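Local coordinates for protein nitrilotriacetate monooxygenase (Burkholderia pseudomallei, PDB 3SDO) that probably works as an FMN-dependent monooxygenase of the NtaA/SnaA/DszA family, with a luciferase-like TIM-barrel fold, at residues 104-109 and 158-163; 302-307 and 356-361; 311-316 and 349-354. All blocks are in the same frame, centred on the assembly; numbering follows the deposited sequence.

In the fold
Interaction 1 comes first along the chain. It closes a loop from 104-109 to 158-163 and ties helix 106-119 to helix 150-165, on either side of strand 124-129 in the chain. Interactions 2 and 3 follow much later, on the opposite side of the chain's centre, about 41 and 50 Å away between centres. Interaction 2 joins helix 297-307 to helix 351-363. The 311-316 and 349-354 pair of interaction 3 falls wholly within that span and ties the intervening loop to the start of helix 351-363. Interactions 2 and 3 touch: L304 CD1 packs 3.8 Å from L351 CD1. All three contacts belong to the luciferase-like part of the protein.

Interaction 1. Residues 104-109 and 158-163; sequences SEPYNV and LDVVQG
P106 and V160 make the closest apolar side-chain contact between the two segments. CB of the P106 ring lies 3.6 Å from CG1 of V160. The ring's CG is also near that methyl, at 4.0 Å. The V160 methyl therefore rests against the CB-CG side of the proline ring. CG1 of V160 stands anti to the backbone N (chi1 175°), which carries it to the proline.

V161 uses CG2, the branch anti to its carbonyl carbon, where V160 used CG1. CG2 of V161 is 4.0 Å from CB of P106. The same methyl sits 4.1 Å from CG1 of V109, and the two valine side chains cross at about a right angle. One methyl thus touches two residues of the opposing helix, three apart in the sequence.

The backbone takes part through close packing. CG2 of V161 lies 3.6 Å from the carbonyl O of P106, and CA of P106 is 5.5 Å from CA of V161. No hydrogen bond crosses between the segments.

Within 104-109, E105 occupies the N-cap position, and its carbonyl O accepts from V109 N at 3.0 Å. P106 is the first residue of the helix.

Around this buried seam, W126 of strand 124-129 packs on both V109 and V161. H157 of helix 150-165 touches P106 and V109, and F198 from a loop also reaches P106. N108 hydrogen-bonds to Y140 and Y103 of the second subunit. The contact thus joins two helices beside strand 124-129 of the barrel, next to the dimer interface.

Interaction 2. Residues 302-307 and 356-361; sequences AYLSHF and YEVSTR
V358 meets three residues of helix 297-307: Y303, L304 and F307. Its CB points toward that helix and holds two methyls, which divide the work. With chi1 at 174°, CG1 is turned away from the valine's own N and reaches the two aromatic rings. CG2, anti to the carbonyl carbon, reaches the leucine.

CG1 comes first. It lies 4.1 Å from CE2 of F307 and 4.2 Å from CD2 of Y303. It approaches both rings obliquely. F307 and V358 run past each other in opposite directions. The two rings belong to residues four apart in the sequence, and the methyl meets both of them.

CG2 follows. It lies 4.1 Å from CD2 of L304, and these two side chains cross at about a right angle. L304 leaves its backbone at an angle to the other helix, and its CD2 branch swings over to the valine. V358 is thus met through both branches, and no hydrogen bond crosses between the segments.

The two short helical segments cross at 102°, and their axes come within 9.7 Å. A crossing near a right angle is consistent with a contact confined to a few side chains. V358 is its centre on one side, against the three residues on the other. The ring of F307 also has CD2 of its neighbour H306 3.6 Å above one face, offset toward the rim.

F333 meets F307 edge-to-face. On helix 334-346, I340 packs on both L304 and V358, while T337 touches F307. R362, farther along helix 351-363, touches Y303 and F307. The contact therefore joins helix 297-307 to helix 351-363, with helix 334-346 packed against both. In the chain these helices lie between barrel strands 268-277 and 372-373.

Interaction 3. Residues 311-316 and 349-354; sequences HDFSVY and LTLREV
L351 reaches across to F313 and Y316 with the two methyls of its side chain. CD2 lies 3.7 Å from CB of Y316 and is equally close to the carbonyl O of F313. CD1 lies 4.1 Å from CD1 of the F313 ring and approaches that ring obliquely. A chi1 of 171° swings the L351 fork away from its own N and out to the loop. Y316 meets CD2 chiefly through CB; its ring, approached obliquely, extends past the leucine. No hydrogen bond joins the two segments.

The next shell is made within the loop itself. CD2 of H311 sits 3.7 Å above the centre of one face of the F313 ring. H311 also holds the far end of Y316: its NE2 and Y316 OH form a hydrogen bond of 2.6 Å, and either atom could be the donor. The histidine thus braces both aromatic residues that meet L351. CG2 of V315 rests over the centre of one face of the Y316 ring. D312 and S314 add an Asx turn, in which D312 OD1 accepts from S314 N at 3.1 Å.

On the other side, T350 and E353 form a capping box at the start of the helix. E353 N donates to T350 OG1, and T350 N donates to E353 OE1 with an N-H...O angle of 168°. The box holds the first turn, from which L351 projects.

R352 forms a salt bridge with D319 of the same loop. L301 of helix 297-307 packs on both F313 and L351, and F308 meets F313 edge-to-face. V354 turns to I340 and A344 of helix 334-346. The start of helix 351-363 thus lies among the loop and helices 297-307 and 334-346.

Interaction 1. Residues 104-109 and 158-163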
loop_
_atom_site.group_PDB
_atom_site.type_symbol
_atom_site.label_atom_id
_atom_site.label_comp_id
_atom_site.label_asym_id
_atom_site.label_seq_id
_atom_site.Cartn_x
_atom_site.Cartn_y
_atom_site.Cartn_z
ATOM N N SER A 104 -9.865 8.540 -2.460
ATOM C CA SER A 104 -9.832 7.081 -2.513
ATOM C C SER A 104 -11.247 6.585 -2.712
ATOM O O SER A 104 -12.212 7.176 -2.193
ATOM C CB SER A 104 -9.345 6.533 -1.203
ATOM O OG SER A 104 -10.377 6.729 -0.231
ATOM N N GLU A 105 -11.391 5.517 -3.475
ATOM C CA GLU A 105 -12.703 4.877 -3.617
ATOM C C GLU A 105 -12.933 3.972 -2.407
ATOM O O GLU A 105 -12.078 3.141 -2.098
ATOM C CB GLU A 105 -12.777 4.065 -4.909
ATOM C CG GLU A 105 -12.950 4.897 -6.154
ATOM C CD GLU A 105 -14.409 5.386 -6.394
ATOM O OE1 GLU A 105 -15.369 4.900 -5.740
ATOM O OE2 GLU A 105 -14.593 6.253 -7.275
ATOM N N PRO A 106 -14.093 4.102 -1.736
ATOM C CA PRO A 106 -14.314 3.259 -0.554
ATOM C C PRO A 106 -14.154 1.750 -0.813
ATOM O O PRO A 106 -13.649 1.043 0.051
ATOM C CB PRO A 106 -15.762 3.576 -0.141
ATOM C CG PRO A 106 -16.336 4.391 -1.227
ATOM C CD PRO A 106 -15.230 5.000 -2.000
ATOM N N TYR A 107 -14.558 1.268 -1.985
ATOM C CA TYR A 107 -14.384 -0.162 -2.277
ATOM C C TYR A 107 -12.904 -0.551 -2.285
ATOM O O TYR A 107 -12.531 -1.610 -1.758
ATOM C CB TYR A 107 -15.083 -0.568 -3.588
ATOM C CG TYR A 107 -15.367 -2.067 -3.703
ATOM C CD1 TYR A 107 -16.490 -2.642 -3.099
ATOM C CD2 TYR A 107 -14.505 -2.907 -4.406
ATOM C CE1 TYR A 107 -16.766 -4.016 -3.224
ATOM C CE2 TYR A 107 -14.754 -4.277 -4.516
ATOM C CZ TYR A 107 -15.888 -4.823 -3.927
ATOM O OH TYR A 107 -16.126 -6.175 -4.042
ATOM N N ASN A 108 -12.058 0.306 -2.848
ATOM C CA ASN A 108 -10.617 0.047 -2.876
ATOM C C ASN A 108 -9.989 0.144 -1.481
ATOM O O ASN A 108 -9.124 -0.650 -1.135
ATOM C CB ASN A 108 -9.887 1.028 -3.830
ATOM C CG ASN A 108 -10.210 0.771 -5.294
ATOM O OD1 ASN A 108 -10.528 -0.359 -5.672
ATOM N ND2 ASN A 108 -10.139 1.821 -6.126
ATOM N N VAL A 109 -10.387 1.152 -0.707
ATOM C CA VAL A 109 -9.914 1.289 0.665
ATOM C C VAL A 109 -10.266 0.057 1.476
ATOM O O VAL A 109 -9.417 -0.523 2.164
ATOM C CB VAL A 109 -10.485 2.566 1.326
ATOM C CG1 VAL A 109 -10.125 2.612 2.839
ATOM C CG2 VAL A 109 -9.943 3.814 0.586
ATOM N N LEU A 158 -16.473 6.349 5.402
ATOM C CA LEU A 158 -16.185 5.407 6.469
ATOM C C LEU A 158 -17.318 4.403 6.657
ATOM O O LEU A 158 -17.069 3.206 6.834
ATOM C CB LEU A 158 -15.933 6.166 7.771
ATOM C CG LEU A 158 -15.531 5.354 8.985
ATOM C CD1 LEU A 158 -14.409 4.385 8.641
ATOM C CD2 LEU A 158 -15.083 6.280 10.113
ATOM N N ASP A 159 -18.556 4.898 6.605
ATOM C CA ASP A 159 -19.744 4.049 6.766
ATOM C C ASP A 159 -19.774 2.992 5.665
ATOM O O ASP A 159 -20.123 1.843 5.925
ATOM C CB ASP A 159 -21.053 4.847 6.688
ATOM C CG ASP A 159 -21.330 5.667 7.931
ATOM O OD1 ASP A 159 -20.625 5.483 8.939
ATOM O OD2 ASP A 159 -22.256 6.528 7.888
ATOM N N VAL A 160 -19.402 3.387 4.447
ATOM C CA VAL A 160 -19.328 2.446 3.330
ATOM C C VAL A 160 -18.225 1.398 3.560
ATOM O O VAL A 160 -18.468 0.196 3.430
ATOM C CB VAL A 160 -19.110 3.173 1.984
ATOM C CG1 VAL A 160 -18.906 2.163 0.817
ATOM C CG2 VAL A 160 -20.320 4.072 1.671
ATOM N N VAL A 161 -17.028 1.850 3.920
ATOM C CA VAL A 161 -15.929 0.918 4.171
ATOM C C VAL A 161 -16.316 -0.117 5.234
ATOM O O VAL A 161 -16.213 -1.325 4.990
ATOM C CB VAL A 161 -14.638 1.642 4.532
ATOM C CG1 VAL A 161 -13.520 0.637 4.968
ATOM C CG2 VAL A 161 -14.173 2.420 3.334
ATOM N N GLN A 162 -16.806 0.352 6.378
ATOM C CA GLN A 162 -17.185 -0.535 7.454
ATOM C C GLN A 162 -18.340 -1.477 7.074
ATOM O O GLN A 162 -18.327 -2.642 7.449
ATOM C CB GLN A 162 -17.495 0.268 8.730
ATOM C CG GLN A 162 -16.237 0.837 9.372
ATOM C CD GLN A 162 -16.530 1.582 10.652
ATOM O OE1 GLN A 162 -17.558 2.232 10.759
ATOM N NE2 GLN A 162 -15.635 1.488 11.624
ATOM N N GLY A 163 -19.338 -0.975 6.341
ATOM C CA GLY A 163 -20.365 -1.822 5.765
ATOM C C GLY A 163 -19.802 -2.925 4.880
ATOM O O GLY A 163 -20.195 -4.097 4.984
#

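Interaction 2. Residues 302-307 and 356-361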
loop_
_atom_site.group_PDB
_atom_site.type_symbol
_atom_site.label_atom_id
_atom_site.label_comp_id
_atom_site.label_asym_id
_atom_site.label_seq_id
_atom_site.Cartn_x
_atom_site.Cartn_y
_atom_site.Cartn_z
ATOM N N ALA A 302 15.681 32.167 6.943
ATOM C CA ALA A 302 14.796 32.199 5.771
ATOM C C ALA A 302 13.345 32.091 6.219
ATOM O O ALA A 302 12.450 32.714 5.641
ATOM C CB ALA A 302 15.138 31.056 4.774
ATOM N N TYR A 303 13.125 31.310 7.267
ATOM C CA TYR A 303 11.806 31.145 7.822
ATOM C C TYR A 303 11.354 32.351 8.662
ATOM O O TYR A 303 10.170 32.697 8.671
ATOM C CB TYR A 303 11.727 29.823 8.605
ATOM C CG TYR A 303 10.308 29.434 8.964
ATOM C CD1 TYR A 303 9.402 29.039 7.976
ATOM C CD2 TYR A 303 9.869 29.480 10.290
ATOM C CE1 TYR A 303 8.093 28.698 8.300
ATOM C CE2 TYR A 303 8.572 29.142 10.624
ATOM C CZ TYR A 303 7.677 28.753 9.631
ATOM O OH TYR A 303 6.377 28.416 9.963
ATOM N N LEU A 304 12.274 33.015 9.362
ATOM C CA LEU A 304 11.966 34.313 9.973
ATOM C C LEU A 304 11.581 35.364 8.916
ATOM O O LEU A 304 10.687 36.194 9.127
ATOM C CB LEU A 304 13.185 34.883 10.696
ATOM C CG LEU A 304 13.365 34.942 12.209
ATOM C CD1 LEU A 304 14.468 35.965 12.426
ATOM C CD2 LEU A 304 12.108 35.307 13.005
ATOM N N SER A 305 12.320 35.360 7.810
ATOM C CA SER A 305 12.096 36.276 6.678
ATOM C C SER A 305 10.632 36.208 6.194
ATOM O O SER A 305 10.041 37.223 5.839
ATOM C CB SER A 305 13.078 35.903 5.541
ATOM O OG SER A 305 13.051 36.819 4.457
ATOM N N HIS A 306 10.065 35.009 6.214
ATOM C CA HIS A 306 8.666 34.747 5.848
ATOM C C HIS A 306 7.655 35.656 6.583
ATOM O O HIS A 306 6.648 36.098 6.010
ATOM C CB HIS A 306 8.380 33.239 6.116
ATOM C CG HIS A 306 6.945 32.836 6.008
ATOM N ND1 HIS A 306 6.255 32.837 4.814
ATOM C CD2 HIS A 306 6.076 32.377 6.943
ATOM C CE1 HIS A 306 5.015 32.422 5.022
ATOM N NE2 HIS A 306 4.882 32.133 6.307
ATOM N N PHE A 307 7.920 35.927 7.851
ATOM C CA PHE A 307 6.990 36.684 8.664
ATOM C C PHE A 307 7.159 38.187 8.517
ATOM O O PHE A 307 6.283 38.940 8.928
ATOM C CB PHE A 307 7.116 36.255 10.122
ATOM C CG PHE A 307 6.706 34.812 10.362
ATOM C CD1 PHE A 307 5.422 34.388 10.072
ATOM C CD2 PHE A 307 7.608 33.889 10.863
ATOM C CE1 PHE A 307 5.039 33.061 10.283
ATOM C CE2 PHE A 307 7.233 32.551 11.070
ATOM C CZ PHE A 307 5.945 32.144 10.784
ATOM N N TYR A 356 15.995 30.537 16.059
ATOM C CA TYR A 356 15.865 29.128 16.439
ATOM C C TYR A 356 14.653 28.908 17.350
ATOM O O TYR A 356 13.967 27.909 17.203
ATOM C CB TYR A 356 17.168 28.590 17.063
ATOM C CG TYR A 356 18.168 28.129 16.020
ATOM C CD1 TYR A 356 19.211 28.947 15.616
ATOM C CD2 TYR A 356 18.051 26.890 15.424
ATOM C CE1 TYR A 356 20.121 28.537 14.660
ATOM C CE2 TYR A 356 18.947 26.468 14.463
ATOM C CZ TYR A 356 19.985 27.292 14.079
ATOM O OH TYR A 356 20.893 26.887 13.126
ATOM N N GLU A 357 14.381 29.848 18.260
ATOM C CA GLU A 357 13.128 29.843 19.049
ATOM C C GLU A 357 11.912 29.633 18.168
ATOM O O GLU A 357 11.056 28.776 18.441
ATOM C CB GLU A 357 12.923 31.188 19.766
ATOM C CG GLU A 357 13.566 31.295 21.106
ATOM C CD GLU A 357 12.887 30.441 22.127
ATOM O OE1 GLU A 357 11.649 30.287 22.037
ATOM O OE2 GLU A 357 13.596 29.915 23.014
ATOM N N VAL A 358 11.823 30.474 17.145
ATOM C CA VAL A 358 10.772 30.388 16.147
ATOM C C VAL A 358 10.904 29.018 15.471
ATOM O O VAL A 358 10.080 28.120 15.720
ATOM C CB VAL A 358 10.882 31.567 15.167
ATOM C CG1 VAL A 358 9.892 31.455 14.018
ATOM C CG2 VAL A 358 10.660 32.899 15.935
ATOM N N SER A 359 11.983 28.834 14.708
ATOM C CA SER A 359 12.278 27.564 14.019
ATOM C C SER A 359 12.069 26.290 14.877
ATOM O O SER A 359 11.128 25.532 14.619
ATOM C CB SER A 359 13.713 27.583 13.471
ATOM N N THR A 360 12.932 26.080 15.887
ATOM C CA THR A 360 12.937 24.854 16.725
ATOM C C THR A 360 11.597 24.484 17.344
ATOM O O THR A 360 11.255 23.302 17.404
ATOM C CB THR A 360 13.934 24.940 17.904
ATOM O OG1 THR A 360 15.228 25.254 17.410
ATOM C CG2 THR A 360 14.011 23.610 18.665
ATOM N N ARG A 361 10.875 25.485 17.836
ATOM C CA ARG A 361 9.521 25.284 18.316
ATOM C C ARG A 361 8.671 24.680 17.201
ATOM O O ARG A 361 8.043 23.627 17.373
ATOM C CB ARG A 361 8.905 26.616 18.767
#

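Interaction 3. Residues 311-316 and 349-354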
loop_
_atom_site.group_PDB
_atom_site.type_symbol
_atom_site.label_atom_id
_atom_site.label_comp_id
_atom_site.label_asym_id
_atom_site.label_seq_id
_atom_site.Cartn_x
_atom_site.Cartn_y
_atom_site.Cartn_z
ATOM N N HIS A 311 12.187 40.152 4.545
ATOM C CA HIS A 311 13.332 40.891 5.038
ATOM C C HIS A 311 14.571 39.991 5.057
ATOM O O HIS A 311 14.486 38.821 5.418
ATOM C CB HIS A 311 13.046 41.446 6.435
ATOM C CG HIS A 311 14.102 42.372 6.936
ATOM N ND1 HIS A 311 14.195 43.685 6.528
ATOM C CD2 HIS A 311 15.101 42.180 7.831
ATOM C CE1 HIS A 311 15.221 44.258 7.138
ATOM N NE2 HIS A 311 15.778 43.369 7.943
ATOM N N ASP A 312 15.709 40.557 4.661
ATOM C CA ASP A 312 16.958 39.815 4.568
ATOM C C ASP A 312 17.718 39.931 5.885
ATOM O O ASP A 312 18.488 40.875 6.111
ATOM C CB ASP A 312 17.807 40.306 3.386
ATOM C CG ASP A 312 19.182 39.675 3.354
ATOM O OD1 ASP A 312 19.340 38.582 3.947
ATOM O OD2 ASP A 312 20.111 40.296 2.773
ATOM N N PHE A 313 17.481 38.952 6.753
ATOM C CA PHE A 313 18.076 38.933 8.072
ATOM C C PHE A 313 19.541 38.483 8.035
ATOM O O PHE A 313 20.240 38.566 9.053
ATOM C CB PHE A 313 17.279 38.004 8.994
ATOM C CG PHE A 313 16.011 38.615 9.536
ATOM C CD1 PHE A 313 16.043 39.420 10.679
ATOM C CD2 PHE A 313 14.790 38.388 8.916
ATOM C CE1 PHE A 313 14.885 39.967 11.188
ATOM C CE2 PHE A 313 13.619 38.933 9.419
ATOM C CZ PHE A 313 13.661 39.736 10.544
ATOM N N SER A 314 20.000 37.998 6.878
ATOM C CA SER A 314 21.393 37.537 6.720
ATOM C C SER A 314 22.407 38.678 6.881
ATOM O O SER A 314 23.587 38.424 7.147
ATOM C CB SER A 314 21.583 36.836 5.354
ATOM O OG SER A 314 21.676 37.770 4.271
ATOM N N VAL A 315 21.972 39.927 6.723
ATOM C CA VAL A 315 22.881 41.075 6.938
ATOM C C VAL A 315 23.323 41.305 8.396
ATOM O O VAL A 315 24.322 41.960 8.622
ATOM C CB VAL A 315 22.309 42.405 6.374
ATOM C CG1 VAL A 315 22.069 42.274 4.867
ATOM C CG2 VAL A 315 21.027 42.868 7.130
ATOM N N TYR A 316 22.596 40.761 9.371
ATOM C CA TYR A 316 22.857 41.060 10.779
ATOM C C TYR A 316 23.788 40.052 11.411
ATOM O O TYR A 316 23.800 38.884 11.029
ATOM C CB TYR A 316 21.554 41.101 11.576
ATOM C CG TYR A 316 20.521 42.018 10.993
ATOM C CD1 TYR A 316 20.674 43.392 11.049
ATOM C CD2 TYR A 316 19.395 41.513 10.372
ATOM C CE1 TYR A 316 19.730 44.233 10.509
ATOM C CE2 TYR A 316 18.437 42.343 9.847
ATOM C CZ TYR A 316 18.619 43.699 9.896
ATOM O OH TYR A 316 17.673 44.516 9.341
ATOM N N LEU A 349 17.369 38.393 23.833
ATOM C CA LEU A 349 17.757 37.367 22.860
ATOM C C LEU A 349 18.568 37.916 21.691
ATOM O O LEU A 349 18.340 39.027 21.216
ATOM C CB LEU A 349 16.528 36.624 22.316
ATOM C CG LEU A 349 15.669 35.893 23.354
ATOM C CD1 LEU A 349 14.604 35.035 22.677
ATOM C CD2 LEU A 349 16.532 35.024 24.280
ATOM N N THR A 350 19.512 37.103 21.229
ATOM C CA THR A 350 20.265 37.399 20.025
ATOM C C THR A 350 19.404 37.017 18.817
ATOM O O THR A 350 18.370 36.360 18.968
ATOM C CB THR A 350 21.578 36.605 20.008
ATOM O OG1 THR A 350 21.287 35.195 20.000
ATOM C CG2 THR A 350 22.439 36.962 21.240
ATOM N N LEU A 351 19.843 37.412 17.621
ATOM C CA LEU A 351 19.157 37.051 16.391
ATOM C C LEU A 351 19.123 35.534 16.221
ATOM O O LEU A 351 18.112 34.990 15.794
ATOM C CB LEU A 351 19.835 37.676 15.179
ATOM C CG LEU A 351 19.334 37.204 13.812
ATOM C CD1 LEU A 351 17.809 37.349 13.685
ATOM C CD2 LEU A 351 20.068 37.944 12.667
ATOM N N ARG A 352 20.234 34.870 16.534
ATOM C CA ARG A 352 20.315 33.408 16.438
ATOM C C ARG A 352 19.283 32.774 17.365
ATOM O O ARG A 352 18.545 31.903 16.948
ATOM C CB ARG A 352 21.721 32.894 16.782
ATOM C CG ARG A 352 21.937 31.427 16.398
ATOM C CD ARG A 352 23.151 30.815 17.079
ATOM N NE ARG A 352 24.398 31.469 16.669
ATOM C CZ ARG A 352 25.151 31.128 15.625
ATOM N NH1 ARG A 352 24.815 30.125 14.823
ATOM N NH2 ARG A 352 26.261 31.816 15.373
ATOM N N GLU A 353 19.208 33.248 18.607
ATOM C CA GLU A 353 18.279 32.673 19.602
ATOM C C GLU A 353 16.834 32.914 19.172
ATOM O O GLU A 353 16.007 32.031 19.288
ATOM C CB GLU A 353 18.524 33.260 21.004
ATOM C CG GLU A 353 19.810 32.772 21.640
ATOM C CD GLU A 353 20.200 33.556 22.902
ATOM O OE1 GLU A 353 19.852 34.756 23.020
ATOM O OE2 GLU A 353 20.888 32.970 23.766
ATOM N N VAL A 354 16.541 34.105 18.646
ATOM C CA VAL A 354 15.192 34.359 18.127
ATOM C C VAL A 354 14.874 33.439 16.960
ATOM O O VAL A 354 13.802 32.837 16.944
ATOM C CB VAL A 354 14.965 35.809 17.678
ATOM C CG1 VAL A 354 13.667 35.904 16.890
ATOM C CG2 VAL A 354 14.947 36.737 18.882
#